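Local coordinates for Lmo0305 protein (Listeria monocytogenes, PDB 3PJ0) that belongs to the beta-eliminating lyase family of fold-type I pyridoxal-phosphate proteins, carries its cofactor covalently bound, and has no precise role assigned, at residues Asn89-Tyr94 with Leu134-Ser139; Val141-Pro146 with Ile172-Asp177; His95-Leu100 with Gln147-Gly152; Leu61-Ala66 with Asp200-Ser205; Asp42-Gly47 with Gly236-Ser241. All blocks are in the same frame, centred on the assembly; numbering follows the deposited sequence. Where two conformers were deposited one is given.

Contact 1 of 5, residues Asn89-Tyr94 with Leu134-Ser139; sequences NRRVAY and LREPVS
Asn89, which forms an Asx turn at the start of strand 91-94 of the mixed, mostly parallel sheet, lies against Pro137, Val138 and Ser139; the opposing residues form the loop leading into strand 140-144. From the base outward, Asn89 CB packs on the CB of Ser139. CG is 3.9 Å from Ser139 N and anti to the backbone N (chi1 -178°), which carries the amide to the backbone of Pro137. OD1 accepts from Arg91 N at 2.9 Å, which closes the Asx turn, while ND2 gives a nearly straight bond to Pro137 O (3.1 Å, 164°). That acceptor lies in the amide plane of Asn89, yet ND2 itself stands above the carbonyl plane of Pro137. Beyond the turn, Ser139 N donates to Arg91 O at 3.0 Å, and Ser139 OG sits within reach of both Asn89 O and Arg91 O. Ala93 CB rests on Leu134 CD1 at 3.9 Å. On the outer side Arg91 and Glu136 cross at about a right angle, a long, purely electrostatic pair whose oxygen is well off the guanidinium plane. A water joins them, accepting from Arg91 NE at 3.0 Å and donating to Glu136 OE1 and Pro137 O.

Contact 2 of 5, residues Val141-Pro146 with Ile172-Asp177; sequences VLIELP and ISLHLD
Val141 to Glu144 pair in parallel with Leu174 to Asp177, residue for residue, the short strand axes 4.7 Å apart and inclined by 27°. Val141 N bonds to Ser173 O, His175 N to Val141 O, and Ile143 N to His175 O, each at 3.0 Å; Asp177 N then reaches Ile143 O at 2.8 Å, and a weak bond from Leu145 N ends the series. On the face carrying Val141 and Ile143, Leu174 CD1 nestles beside Val141 CB and Ile143 CG1. Past the end of strand 141-144, Leu176 CD1 meets Leu145 CD1 at 3.6 Å, the two side chains crossing at about a right angle. On the other face Leu142 lies alongside His175, its CG in the ring plane at the edge near CD2, while its CD2 touches Asp177 CB. Glu144 runs parallel to Asp177, their carboxylates turned 44° apart, and a water donates to Glu144 OE1 (2.6 Å) and Asp177 OD2 (2.8 Å).

The second shell fixes these groups. Helix 157-170 links the strands as a beta-alpha-beta unit; Ser201 and Gln76 hold the two nitrogens of His175, and Arg148 N binds Glu144 OE2. Asp177 takes Ala179 N on OD1 and, on OD2, Gln76 NE2 and N1 of the cofactor-modified residue 208. The shared water probably eases the approach of the two acid groups, while Gln76 and Ala179 leave the Asp177 carboxylate positioned for N1, as in fold-type I relatives.

Contact 3 of 5, residues His95-Leu100 with Gln147-Gly152; sequences HPLSHL and QREIGG
His95 stacks on Gln147 where a type I turn, His95 to Ser98, leads from strand 91-94 into helix 99-102 and meets the loop after strand 140-144. The imidazole and amide planes are 23° apart, with Gln147 CD 3.6 Å above the ring plane. Gln147 CG, anti to the backbone N (chi1 -166°), lies over the ring centre, 4.2 Å from the centroid in a CH-pi contact, and the bend at chi2 (81°) folds the amide over the rim. Pro96 CD covers the opposite face. Apolar packing follows, with Leu97 CD1 against Glu149 CB at 3.6 Å and, more loosely, against Ile150 CG2.

Polar bonds run within a segment or to outside residues, none between the two. His95 ND1 accepts from Leu97 N at 3.0 Å and NE2 binds Gln124 O, which holds the ring at both nitrogens. Gln147 O takes Ile150 N and Gly152 N. Glu149 OE2, also bonded to His103, is met by Arg148 NH1 at 2.8 Å, from above the carboxylate plane.

Contact 4 of 5, residues Leu61-Ala66 with Asp200-Ser205; sequences LGKQSA and DSVYVS
Leu61 packs on Val202 and Val204 in a small, mainly apolar contact where the C-terminal end of helix 48-61 lies against strand 201-205 of the main sheet. With CG anti to the carbonyl carbon (chi1 -55°), the Leu61 chain reaches toward the strand and ends with CD1 between the two valines, 4.1 Å from Val202 CG1 and also 4.1 Å from Val204 CG2. Leu61 and Val204 come tip to tip, whereas Val202 is met aslant. Both valines project from the same face of their strand, two positions apart with Tyr203 turned away between them, and Ala192 and Cys196 of helix 192-196 also touch Leu61.

Right after Leu61, Gly62 adopts positive phi and ends the helix in a Schellman motif. This turns the chain toward strand 65-69, an outer strand of the sheet, separated from 201-205 by strand 216-220. Lys63 follows the turn and runs along the edge of the contact: its CG lies 4.3 Å from Val202 CG1, and its extended end carries NZ to the carbonyl oxygens of Phe199 and Cys196. A water accepts from Lys63 NZ at 2.9 Å and donates to Asp200 O, while Asp200 OD2 binds Leu174 N on the neighbouring strand.

Contact 5 of 5, residues Asp42-Gly47 with Gly236-Ser241; sequences DIYGNG and GGDLIS
Two carbonyl oxygens, Asp42 O and Ile240 O, come within 3.0 Å of each other. Ile240 O is compensated by Tyr44 N, which gives it a hydrogen bond of 3.0 Å, and by a CA-H contact from Ile43. Next to it, Ile43 to Asn46 form a type I' turn, in which Tyr44 and Gly45 both have positive phi. Tyr44, with CG anti to the carbonyl carbon (chi1 -60°), lays one ring face on Ile240: Ile240 CA is 3.8 Å from the centroid in a CH-pi contact, Ile240 CB approaches Tyr44 CE1 at 3.6 Å, and Ile240 CG1 lies over the rim. Asp238 O meets the same ring at its edge, in plane. The Asp238 side chain turns to the turn backbone, its OD1 3.2 Å from Tyr44 C, while OD2 is bound by Arg233. A water takes a hydrogen bond from Gly45 N at 2.8 Å and lies 2.6 Å from Asp42 OD2, an oxygen that also accepts from Leu242 N. Tyr44 OH bonds to Tyr207 OH of the second subunit. The contact thus lies at the dimer interface, joining the loop before helix 48-61 to the connection between helices 222-234 and 243-256.

How the contacts relate
Contacts 1, 2 and 4 follow the main seven-stranded sheet, which has neighbouring strands 91-94, 140-144, 173-178 and 201-205. Contacts 1 and 2 are joined by bonds from Leu142 N to Ala93 O and Ser173 N to Ser139 O, their centres 13 Å apart; contacts 2 and 4 meet through Leu174 O with Asp200 N, 12 Å between centres. Contact 3 gathers the loops after strands 91-94 and 140-144, its segments alternating with those of contacts 1 and 2. Contact 4 encloses contacts 1 to 3 in sequence, and contact 5 encloses contact 4. Contact 5 lies at the dimer interface, where Tyr44 reaches Tyr207 of the second subunit, next to that chain's modified Lys208.

Contact 1 of 5, residues Asn89-Tyr94 with Leu134-Ser139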
# COMPACT_ATOMS: atom_id res chain seq x y z
N ASN A 89 -22.80 -6.60 -15.11
CA ASN A 89 -22.12 -7.33 -16.18
C ASN A 89 -20.63 -7.44 -15.85
O ASN A 89 -19.91 -6.45 -15.87
CB ASN A 89 -22.38 -6.61 -17.51
CG ASN A 89 -21.77 -7.32 -18.71
OD1 ASN A 89 -20.85 -8.11 -18.58
ND2 ASN A 89 -22.27 -7.01 -19.90
N ARG A 90 -20.18 -8.66 -15.56
CA ARG A 90 -18.77 -8.91 -15.16
C ARG A 90 -17.81 -9.09 -16.32
O ARG A 90 -16.65 -9.52 -16.12
CB ARG A 90 -18.69 -10.12 -14.19
CG ARG A 90 -19.32 -9.88 -12.80
CD ARG A 90 -18.46 -9.16 -11.76
NE ARG A 90 -19.17 -9.13 -10.48
CZ ARG A 90 -18.89 -9.79 -9.38
NH1 ARG A 90 -17.77 -10.51 -9.22
NH2 ARG A 90 -19.73 -9.67 -8.35
N ARG A 91 -18.24 -8.81 -17.55
CA ARG A 91 -17.31 -8.86 -18.68
C ARG A 91 -16.78 -7.44 -18.92
O ARG A 91 -17.53 -6.46 -18.80
CB ARG A 91 -17.96 -9.40 -19.96
CG ARG A 91 -17.97 -10.94 -20.09
CD ARG A 91 -18.78 -11.61 -19.03
NE ARG A 91 -20.16 -11.14 -19.04
CZ ARG A 91 -21.08 -11.43 -18.11
NH1 ARG A 91 -20.77 -12.21 -17.08
NH2 ARG A 91 -22.31 -10.92 -18.23
N VAL A 92 -15.50 -7.34 -19.23
CA VAL A 92 -14.87 -6.06 -19.64
C VAL A 92 -14.06 -6.32 -20.90
O VAL A 92 -13.88 -7.48 -21.28
CB VAL A 92 -13.97 -5.44 -18.56
CG1 VAL A 92 -14.76 -5.20 -17.29
CG2 VAL A 92 -12.75 -6.33 -18.26
N ALA A 93 -13.56 -5.26 -21.55
CA ALA A 93 -12.77 -5.44 -22.74
C ALA A 93 -11.56 -4.51 -22.75
O ALA A 93 -11.65 -3.34 -22.36
CB ALA A 93 -13.63 -5.23 -24.03
N TYR A 94 -10.44 -5.04 -23.18
CA TYR A 94 -9.23 -4.26 -23.28
C TYR A 94 -8.17 -4.93 -24.18
O TYR A 94 -8.35 -6.07 -24.62
CB TYR A 94 -8.67 -3.95 -21.91
CG TYR A 94 -8.42 -5.12 -20.94
CD1 TYR A 94 -7.80 -6.30 -21.34
CD2 TYR A 94 -8.72 -4.98 -19.56
CE1 TYR A 94 -7.52 -7.33 -20.41
CE2 TYR A 94 -8.44 -5.97 -18.65
CZ TYR A 94 -7.85 -7.15 -19.05
OH TYR A 94 -7.59 -8.12 -18.10
N LEU A 134 -17.18 -7.29 -30.65
CA LEU A 134 -17.36 -8.08 -29.41
C LEU A 134 -18.59 -8.96 -29.55
O LEU A 134 -19.64 -8.51 -30.02
CB LEU A 134 -17.49 -7.18 -28.17
CG LEU A 134 -16.21 -6.50 -27.65
CD1 LEU A 134 -16.54 -5.40 -26.67
CD2 LEU A 134 -15.28 -7.51 -26.99
N ARG A 135 -18.45 -10.22 -29.16
CA ARG A 135 -19.54 -11.20 -29.28
C ARG A 135 -20.53 -11.24 -28.11
O ARG A 135 -21.51 -12.01 -28.14
CB ARG A 135 -18.97 -12.58 -29.56
CG ARG A 135 -18.79 -12.84 -31.04
CD ARG A 135 -17.82 -13.97 -31.37
NE ARG A 135 -16.42 -13.51 -31.43
CZ ARG A 135 -15.58 -13.47 -30.41
NH1 ARG A 135 -15.95 -13.85 -29.19
NH2 ARG A 135 -14.33 -13.04 -30.60
N GLU A 136 -20.27 -10.42 -27.10
CA GLU A 136 -21.20 -10.24 -26.00
C GLU A 136 -20.99 -8.85 -25.42
O GLU A 136 -19.92 -8.24 -25.60
CB GLU A 136 -21.02 -11.30 -24.90
CG GLU A 136 -19.62 -11.39 -24.36
CD GLU A 136 -19.47 -12.54 -23.39
OE1 GLU A 136 -20.25 -12.60 -22.43
OE2 GLU A 136 -18.57 -13.39 -23.62
N PRO A 137 -22.01 -8.34 -24.72
CA PRO A 137 -21.91 -7.01 -24.15
C PRO A 137 -20.90 -6.95 -23.00
O PRO A 137 -20.62 -7.98 -22.36
CB PRO A 137 -23.32 -6.72 -23.64
CG PRO A 137 -24.20 -7.78 -24.24
CD PRO A 137 -23.33 -8.95 -24.48
N VAL A 138 -20.38 -5.75 -22.77
CA VAL A 138 -19.43 -5.51 -21.68
C VAL A 138 -19.85 -4.33 -20.82
O VAL A 138 -20.56 -3.44 -21.29
CB VAL A 138 -18.00 -5.26 -22.22
CG1 VAL A 138 -17.48 -6.56 -22.88
CG2 VAL A 138 -17.97 -4.06 -23.21
N SER A 139 -19.47 -4.34 -19.53
CA SER A 139 -19.75 -3.21 -18.65
C SER A 139 -18.82 -2.04 -18.94
O SER A 139 -19.23 -0.88 -18.84
CB SER A 139 -19.62 -3.58 -17.17
OG SER A 139 -18.37 -4.18 -16.89
O HOH W 1 -21.66 -10.36 -21.54

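Contact 2 of 5, residues Val141-Pro146 with Ile172-Asp177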
# COMPACT_ATOMS: atom_id res chain seq x y z
N VAL A 141 -14.92 -0.76 -21.16
CA VAL A 141 -13.76 -0.89 -22.02
C VAL A 141 -12.70 -0.08 -21.29
O VAL A 141 -12.97 1.02 -20.76
CB VAL A 141 -14.02 -0.33 -23.44
CG1 VAL A 141 -12.73 -0.17 -24.25
CG2 VAL A 141 -14.99 -1.22 -24.18
N LEU A 142 -11.49 -0.61 -21.29
CA LEU A 142 -10.34 0.07 -20.68
C LEU A 142 -9.39 0.39 -21.81
O LEU A 142 -9.12 -0.47 -22.65
CB LEU A 142 -9.68 -0.82 -19.63
CG LEU A 142 -8.36 -0.35 -18.98
CD1 LEU A 142 -8.19 -1.05 -17.60
CD2 LEU A 142 -7.10 -0.57 -19.84
N ILE A 143 -8.91 1.63 -21.84
CA ILE A 143 -7.96 2.11 -22.84
C ILE A 143 -6.69 2.58 -22.12
O ILE A 143 -6.75 3.29 -21.12
CB ILE A 143 -8.54 3.33 -23.62
CG1 ILE A 143 -9.89 2.98 -24.26
CG2 ILE A 143 -7.53 3.91 -24.57
CD1 ILE A 143 -9.86 1.84 -25.28
N GLU A 144 -5.53 2.18 -22.62
CA GLU A 144 -4.23 2.58 -22.04
C GLU A 144 -3.55 3.56 -23.02
O GLU A 144 -3.23 3.18 -24.15
CB GLU A 144 -3.35 1.34 -21.83
CG GLU A 144 -2.02 1.62 -21.17
CD GLU A 144 -1.08 0.41 -21.18
OE1 GLU A 144 -1.51 -0.73 -20.85
OE2 GLU A 144 0.09 0.63 -21.52
N LEU A 145 -3.38 4.82 -22.59
CA LEU A 145 -2.76 5.87 -23.41
C LEU A 145 -1.40 6.23 -22.80
O LEU A 145 -1.34 6.73 -21.68
CB LEU A 145 -3.63 7.13 -23.46
CG LEU A 145 -5.05 7.01 -23.96
CD1 LEU A 145 -5.84 8.31 -23.81
CD2 LEU A 145 -5.07 6.55 -25.42
N PRO A 146 -0.30 5.91 -23.49
CA PRO A 146 -0.17 5.19 -24.74
C PRO A 146 -0.09 3.71 -24.42
O PRO A 146 -0.02 3.38 -23.24
CB PRO A 146 1.16 5.70 -25.27
CG PRO A 146 1.97 5.87 -24.07
CD PRO A 146 1.02 6.25 -22.94
N ILE A 172 -21.69 1.66 -22.39
CA ILE A 172 -20.43 1.03 -21.97
C ILE A 172 -19.58 2.09 -21.24
O ILE A 172 -19.30 3.14 -21.82
CB ILE A 172 -19.61 0.47 -23.16
CG1 ILE A 172 -20.39 -0.62 -23.90
CG2 ILE A 172 -18.28 -0.10 -22.66
CD1 ILE A 172 -19.85 -0.98 -25.25
N SER A 173 -19.17 1.83 -20.00
CA SER A 173 -18.32 2.76 -19.25
C SER A 173 -16.92 2.73 -19.87
O SER A 173 -16.50 1.68 -20.36
CB SER A 173 -18.22 2.37 -17.77
OG SER A 173 -19.48 2.40 -17.12
N LEU A 174 -16.23 3.87 -19.90
CA LEU A 174 -14.91 3.96 -20.51
C LEU A 174 -13.96 4.39 -19.41
O LEU A 174 -14.20 5.42 -18.76
CB LEU A 174 -14.91 4.96 -21.68
CG LEU A 174 -13.74 4.85 -22.70
CD1 LEU A 174 -13.77 3.52 -23.46
CD2 LEU A 174 -13.73 6.04 -23.70
N HIS A 175 -12.92 3.58 -19.19
CA HIS A 175 -11.91 3.79 -18.16
C HIS A 175 -10.53 4.00 -18.76
O HIS A 175 -10.09 3.20 -19.62
CB HIS A 175 -11.81 2.57 -17.19
CG HIS A 175 -10.70 2.72 -16.20
ND1 HIS A 175 -10.80 3.52 -15.08
CD2 HIS A 175 -9.44 2.20 -16.18
CE1 HIS A 175 -9.66 3.48 -14.42
NE2 HIS A 175 -8.81 2.71 -15.07
N LEU A 176 -9.83 5.04 -18.30
CA LEU A 176 -8.48 5.36 -18.76
C LEU A 176 -7.38 4.85 -17.86
O LEU A 176 -7.32 5.23 -16.70
CB LEU A 176 -8.31 6.89 -18.92
CG LEU A 176 -6.91 7.44 -19.25
CD1 LEU A 176 -6.40 6.81 -20.55
CD2 LEU A 176 -6.91 8.97 -19.37
N ASP A 177 -6.57 3.92 -18.38
CA ASP A 177 -5.34 3.53 -17.75
C ASP A 177 -4.38 4.63 -18.19
O ASP A 177 -3.82 4.61 -19.28
CB ASP A 177 -4.84 2.11 -18.14
CG ASP A 177 -3.54 1.74 -17.44
OD1 ASP A 177 -2.80 2.67 -17.04
OD2 ASP A 177 -3.27 0.53 -17.24
O HOH W 2 -3.45 -1.40 -19.21
O HOH W 3 -1.07 4.93 -19.63

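Contact 3 of 5, residues His95-Leu100 with Gln147-Gly152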
# COMPACT_ATOMS: atom_id res chain seq x y z
N HIS A 95 -7.07 -4.21 -24.43
CA HIS A 95 -5.99 -4.73 -25.24
C HIS A 95 -5.41 -6.01 -24.59
O HIS A 95 -5.34 -6.10 -23.36
CB HIS A 95 -4.89 -3.66 -25.37
CG HIS A 95 -3.82 -4.00 -26.37
ND1 HIS A 95 -2.73 -4.77 -26.06
CD2 HIS A 95 -3.67 -3.64 -27.67
CE1 HIS A 95 -1.96 -4.90 -27.13
NE2 HIS A 95 -2.51 -4.22 -28.12
N PRO A 96 -4.99 -7.00 -25.39
CA PRO A 96 -4.39 -8.25 -24.87
C PRO A 96 -3.22 -8.07 -23.85
O PRO A 96 -3.00 -8.92 -22.98
CB PRO A 96 -3.85 -8.92 -26.14
CG PRO A 96 -4.75 -8.47 -27.20
CD PRO A 96 -5.08 -7.05 -26.87
N LEU A 97 -2.50 -6.96 -23.97
CA LEU A 97 -1.33 -6.70 -23.13
C LEU A 97 -1.63 -5.65 -22.06
O LEU A 97 -0.70 -5.01 -21.52
CB LEU A 97 -0.12 -6.29 -23.98
CG LEU A 97 0.27 -7.29 -25.07
CD1 LEU A 97 1.60 -6.92 -25.77
CD2 LEU A 97 0.36 -8.67 -24.47
N SER A 98 -2.91 -5.48 -21.72
CA SER A 98 -3.25 -4.58 -20.62
C SER A 98 -2.50 -5.02 -19.36
O SER A 98 -2.20 -6.20 -19.17
CB SER A 98 -4.74 -4.58 -20.33
OG SER A 98 -5.01 -3.84 -19.13
N HIS A 99 -2.22 -4.06 -18.50
CA HIS A 99 -1.45 -4.35 -17.30
C HIS A 99 -2.25 -5.33 -16.44
O HIS A 99 -1.69 -6.20 -15.78
CB HIS A 99 -1.14 -3.05 -16.54
CG HIS A 99 -0.16 -3.19 -15.42
ND1 HIS A 99 -0.54 -3.54 -14.14
CD2 HIS A 99 1.17 -2.93 -15.37
CE1 HIS A 99 0.53 -3.52 -13.35
NE2 HIS A 99 1.57 -3.15 -14.07
N LEU A 100 -3.57 -5.19 -16.48
CA LEU A 100 -4.47 -6.07 -15.75
C LEU A 100 -4.39 -7.54 -16.20
O LEU A 100 -4.52 -8.46 -15.42
CB LEU A 100 -5.92 -5.59 -15.90
CG LEU A 100 -6.49 -4.30 -15.25
CD1 LEU A 100 -6.75 -4.50 -13.81
CD2 LEU A 100 -5.68 -2.98 -15.54
N GLN A 147 -0.07 2.84 -25.43
CA GLN A 147 -0.01 1.40 -25.20
C GLN A 147 1.45 1.01 -25.05
O GLN A 147 2.17 0.78 -26.03
CB GLN A 147 -0.66 0.61 -26.35
CG GLN A 147 -0.92 -0.84 -25.99
CD GLN A 147 -2.19 -1.02 -25.15
OE1 GLN A 147 -3.27 -0.65 -25.59
NE2 GLN A 147 -2.06 -1.59 -23.94
N ARG A 148 1.88 0.95 -23.80
CA ARG A 148 3.30 0.74 -23.49
C ARG A 148 3.94 -0.53 -24.05
O ARG A 148 5.07 -0.47 -24.54
CB ARG A 148 3.49 0.77 -21.98
CG ARG A 148 4.92 0.55 -21.50
CD ARG A 148 5.22 -0.92 -21.13
NE ARG A 148 6.51 -0.98 -20.45
CZ ARG A 148 6.92 -1.89 -19.56
NH1 ARG A 148 6.17 -2.92 -19.20
NH2 ARG A 148 8.13 -1.77 -19.02
N GLU A 149 3.24 -1.65 -23.98
CA GLU A 149 3.83 -2.93 -24.40
C GLU A 149 4.11 -3.02 -25.90
O GLU A 149 4.86 -3.88 -26.34
CB GLU A 149 2.97 -4.11 -23.95
CG GLU A 149 2.83 -4.20 -22.45
CD GLU A 149 4.07 -4.69 -21.70
OE1 GLU A 149 4.90 -5.40 -22.28
OE2 GLU A 149 4.16 -4.38 -20.50
N ILE A 150 3.52 -2.11 -26.68
CA ILE A 150 3.79 -2.08 -28.13
C ILE A 150 4.63 -0.84 -28.50
O ILE A 150 4.65 -0.38 -29.63
CB ILE A 150 2.52 -2.30 -28.99
CG1 ILE A 150 1.47 -1.23 -28.76
CG2 ILE A 150 1.92 -3.66 -28.71
CD1 ILE A 150 0.31 -1.34 -29.73
N GLY A 151 5.32 -0.30 -27.52
CA GLY A 151 6.23 0.80 -27.74
C GLY A 151 5.74 2.17 -27.38
O GLY A 151 6.45 3.13 -27.61
N GLY A 152 4.54 2.26 -26.82
CA GLY A 152 3.96 3.56 -26.48
C GLY A 152 3.24 4.10 -27.70
O GLY A 152 3.55 5.21 -28.19

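Contact 4 of 5, residues Leu61-Ala66 with Asp200-Ser205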
# COMPACT_ATOMS: atom_id res chain seq x y z
N LEU A 61 -7.43 16.83 -13.58
CA LEU A 61 -8.07 15.85 -14.44
C LEU A 61 -9.51 16.18 -14.82
O LEU A 61 -10.12 15.46 -15.63
CB LEU A 61 -8.01 14.48 -13.80
CG LEU A 61 -6.62 13.97 -13.38
CD1 LEU A 61 -6.76 12.63 -12.69
CD2 LEU A 61 -5.72 13.90 -14.64
N GLY A 62 -10.03 17.28 -14.29
CA GLY A 62 -11.41 17.71 -14.60
C GLY A 62 -12.51 16.78 -14.09
O GLY A 62 -13.57 16.66 -14.69
N LYS A 63 -12.26 16.14 -12.95
CA LYS A 63 -13.22 15.22 -12.35
C LYS A 63 -13.72 15.78 -11.01
O LYS A 63 -13.05 16.62 -10.38
CB LYS A 63 -12.61 13.82 -12.17
CG LYS A 63 -12.17 13.14 -13.45
CD LYS A 63 -13.32 13.03 -14.44
CE LYS A 63 -12.89 12.44 -15.79
NZ LYS A 63 -14.12 12.35 -16.67
N GLN A 64 -14.89 15.32 -10.57
CA GLN A 64 -15.48 15.81 -9.32
C GLN A 64 -14.63 15.48 -8.09
O GLN A 64 -14.49 16.30 -7.19
CB GLN A 64 -16.88 15.21 -9.12
CG GLN A 64 -17.96 15.60 -10.15
CD GLN A 64 -19.35 15.09 -9.75
OE1 GLN A 64 -19.49 14.08 -9.05
NE2 GLN A 64 -20.40 15.81 -10.21
N SER A 65 -14.07 14.28 -8.04
CA SER A 65 -13.23 13.93 -6.91
C SER A 65 -12.28 12.81 -7.28
O SER A 65 -12.34 12.23 -8.37
CB SER A 65 -14.07 13.61 -5.66
OG SER A 65 -14.89 12.47 -5.82
N ALA A 66 -11.41 12.51 -6.33
CA ALA A 66 -10.33 11.54 -6.54
C ALA A 66 -9.98 10.90 -5.22
O ALA A 66 -10.30 11.43 -4.15
CB ALA A 66 -9.08 12.23 -7.13
N ASP A 200 -15.20 7.92 -18.25
CA ASP A 200 -15.95 7.90 -17.01
C ASP A 200 -15.03 7.93 -15.79
O ASP A 200 -15.36 8.52 -14.78
CB ASP A 200 -16.78 6.62 -16.95
CG ASP A 200 -17.91 6.66 -17.93
OD1 ASP A 200 -18.85 7.44 -17.66
OD2 ASP A 200 -17.86 5.96 -18.95
N SER A 201 -13.93 7.20 -15.85
CA SER A 201 -12.98 7.15 -14.74
C SER A 201 -11.56 7.12 -15.29
O SER A 201 -11.32 6.77 -16.44
CB SER A 201 -13.26 5.95 -13.81
OG SER A 201 -13.25 4.71 -14.53
N VAL A 202 -10.62 7.51 -14.44
CA VAL A 202 -9.21 7.53 -14.84
C VAL A 202 -8.28 7.22 -13.67
O VAL A 202 -8.50 7.66 -12.53
CB VAL A 202 -8.82 8.89 -15.45
CG1 VAL A 202 -9.33 10.06 -14.59
CG2 VAL A 202 -7.26 8.98 -15.73
N TYR A 203 -7.22 6.51 -14.00
CA TYR A 203 -6.13 6.20 -13.11
C TYR A 203 -4.86 6.86 -13.65
O TYR A 203 -4.60 6.77 -14.85
CB TYR A 203 -5.91 4.69 -13.04
CG TYR A 203 -4.45 4.31 -12.91
CD1 TYR A 203 -3.71 4.68 -11.78
CD2 TYR A 203 -3.81 3.60 -13.92
CE1 TYR A 203 -2.36 4.39 -11.68
CE2 TYR A 203 -2.47 3.24 -13.81
CZ TYR A 203 -1.73 3.64 -12.70
OH TYR A 203 -0.39 3.30 -12.60
N VAL A 204 -4.15 7.57 -12.77
CA VAL A 204 -2.84 8.15 -13.10
C VAL A 204 -1.77 7.72 -12.06
O VAL A 204 -2.06 7.52 -10.88
CB VAL A 204 -2.88 9.72 -13.25
CG1 VAL A 204 -3.75 10.13 -14.44
CG2 VAL A 204 -3.36 10.39 -11.95
N SER A 205 -0.52 7.58 -12.52
CA SER A 205 0.61 7.21 -11.68
C SER A 205 1.52 8.40 -11.36
O SER A 205 1.60 9.37 -12.15
CB SER A 205 1.48 6.15 -12.37
OG SER A 205 2.47 5.64 -11.47
O HOH W 4 -16.27 11.30 -14.96

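Contact 5 of 5, residues Asp42-Gly47 with Gly236-Ser241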
# COMPACT_ATOMS: atom_id res chain seq x y z
N ASP A 42 -1.84 12.25 7.48
CA ASP A 42 -3.19 11.84 7.10
C ASP A 42 -3.53 10.66 8.05
O ASP A 42 -2.62 10.01 8.60
CB ASP A 42 -3.26 11.42 5.62
CG ASP A 42 -2.24 10.31 5.24
OD1 ASP A 42 -1.03 10.51 5.47
OD2 ASP A 42 -2.64 9.27 4.64
N ILE A 43 -4.83 10.41 8.24
CA ILE A 43 -5.33 9.35 9.11
C ILE A 43 -6.45 8.57 8.37
O ILE A 43 -7.55 9.10 8.15
CB ILE A 43 -5.88 9.94 10.41
CG1 ILE A 43 -4.79 10.76 11.13
CG2 ILE A 43 -6.50 8.83 11.31
CD1 ILE A 43 -3.55 9.96 11.50
N TYR A 44 -6.13 7.35 7.95
CA TYR A 44 -7.08 6.47 7.24
C TYR A 44 -7.91 7.20 6.19
O TYR A 44 -9.14 7.21 6.24
CB TYR A 44 -8.01 5.74 8.22
CG TYR A 44 -7.29 4.86 9.20
CD1 TYR A 44 -6.55 3.75 8.76
CD2 TYR A 44 -7.32 5.14 10.59
CE1 TYR A 44 -5.89 2.94 9.69
CE2 TYR A 44 -6.62 4.36 11.50
CZ TYR A 44 -5.92 3.26 11.05
OH TYR A 44 -5.28 2.45 11.97
N GLY A 45 -7.22 7.83 5.23
CA GLY A 45 -7.89 8.51 4.14
C GLY A 45 -8.37 9.94 4.34
O GLY A 45 -8.85 10.55 3.40
N ASN A 46 -8.19 10.49 5.54
CA ASN A 46 -8.63 11.83 5.86
C ASN A 46 -7.48 12.70 6.32
O ASN A 46 -6.45 12.20 6.72
CB ASN A 46 -9.68 11.79 6.95
CG ASN A 46 -10.98 11.11 6.47
OD1 ASN A 46 -11.54 11.47 5.43
ND2 ASN A 46 -11.44 10.13 7.23
N GLY A 47 -7.68 14.01 6.29
CA GLY A 47 -6.65 14.94 6.70
C GLY A 47 -6.16 15.81 5.56
O GLY A 47 -6.09 15.37 4.41
N GLY A 236 -7.17 -3.61 1.73
CA GLY A 236 -6.01 -3.33 2.58
C GLY A 236 -5.14 -2.21 2.08
O GLY A 236 -3.93 -2.18 2.37
N GLY A 237 -5.74 -1.29 1.31
CA GLY A 237 -5.07 -0.07 0.82
C GLY A 237 -5.34 1.20 1.65
O GLY A 237 -4.70 2.24 1.42
N ASP A 238 -6.25 1.13 2.63
CA ASP A 238 -6.60 2.31 3.45
C ASP A 238 -5.62 2.36 4.60
O ASP A 238 -5.96 2.12 5.75
CB ASP A 238 -8.05 2.21 3.94
CG ASP A 238 -8.53 3.44 4.66
OD1 ASP A 238 -8.10 4.59 4.33
OD2 ASP A 238 -9.38 3.27 5.56
N LEU A 239 -4.38 2.65 4.29
CA LEU A 239 -3.34 2.65 5.32
C LEU A 239 -3.56 3.84 6.24
O LEU A 239 -4.06 4.88 5.80
CB LEU A 239 -1.97 2.72 4.64
CG LEU A 239 -1.27 1.42 4.19
CD1 LEU A 239 -2.13 0.44 3.46
CD2 LEU A 239 0.00 1.72 3.39
N ILE A 240 -3.14 3.70 7.49
CA ILE A 240 -3.25 4.82 8.42
C ILE A 240 -2.59 6.08 7.84
O ILE A 240 -3.18 7.15 7.85
CB ILE A 240 -2.69 4.52 9.87
CG1 ILE A 240 -2.89 5.74 10.78
CG2 ILE A 240 -1.19 4.12 9.87
CD1 ILE A 240 -2.78 5.42 12.26
N SER A 241 -1.39 5.93 7.29
CA SER A 241 -0.60 7.07 6.82
C SER A 241 -0.00 6.82 5.44
O SER A 241 0.92 5.99 5.31
CB SER A 241 0.56 7.32 7.79
OG SER A 241 0.12 7.70 9.08
O HOH W 5 -4.48 7.38 4.72
O HOH W 6 -11.12 5.01 6.46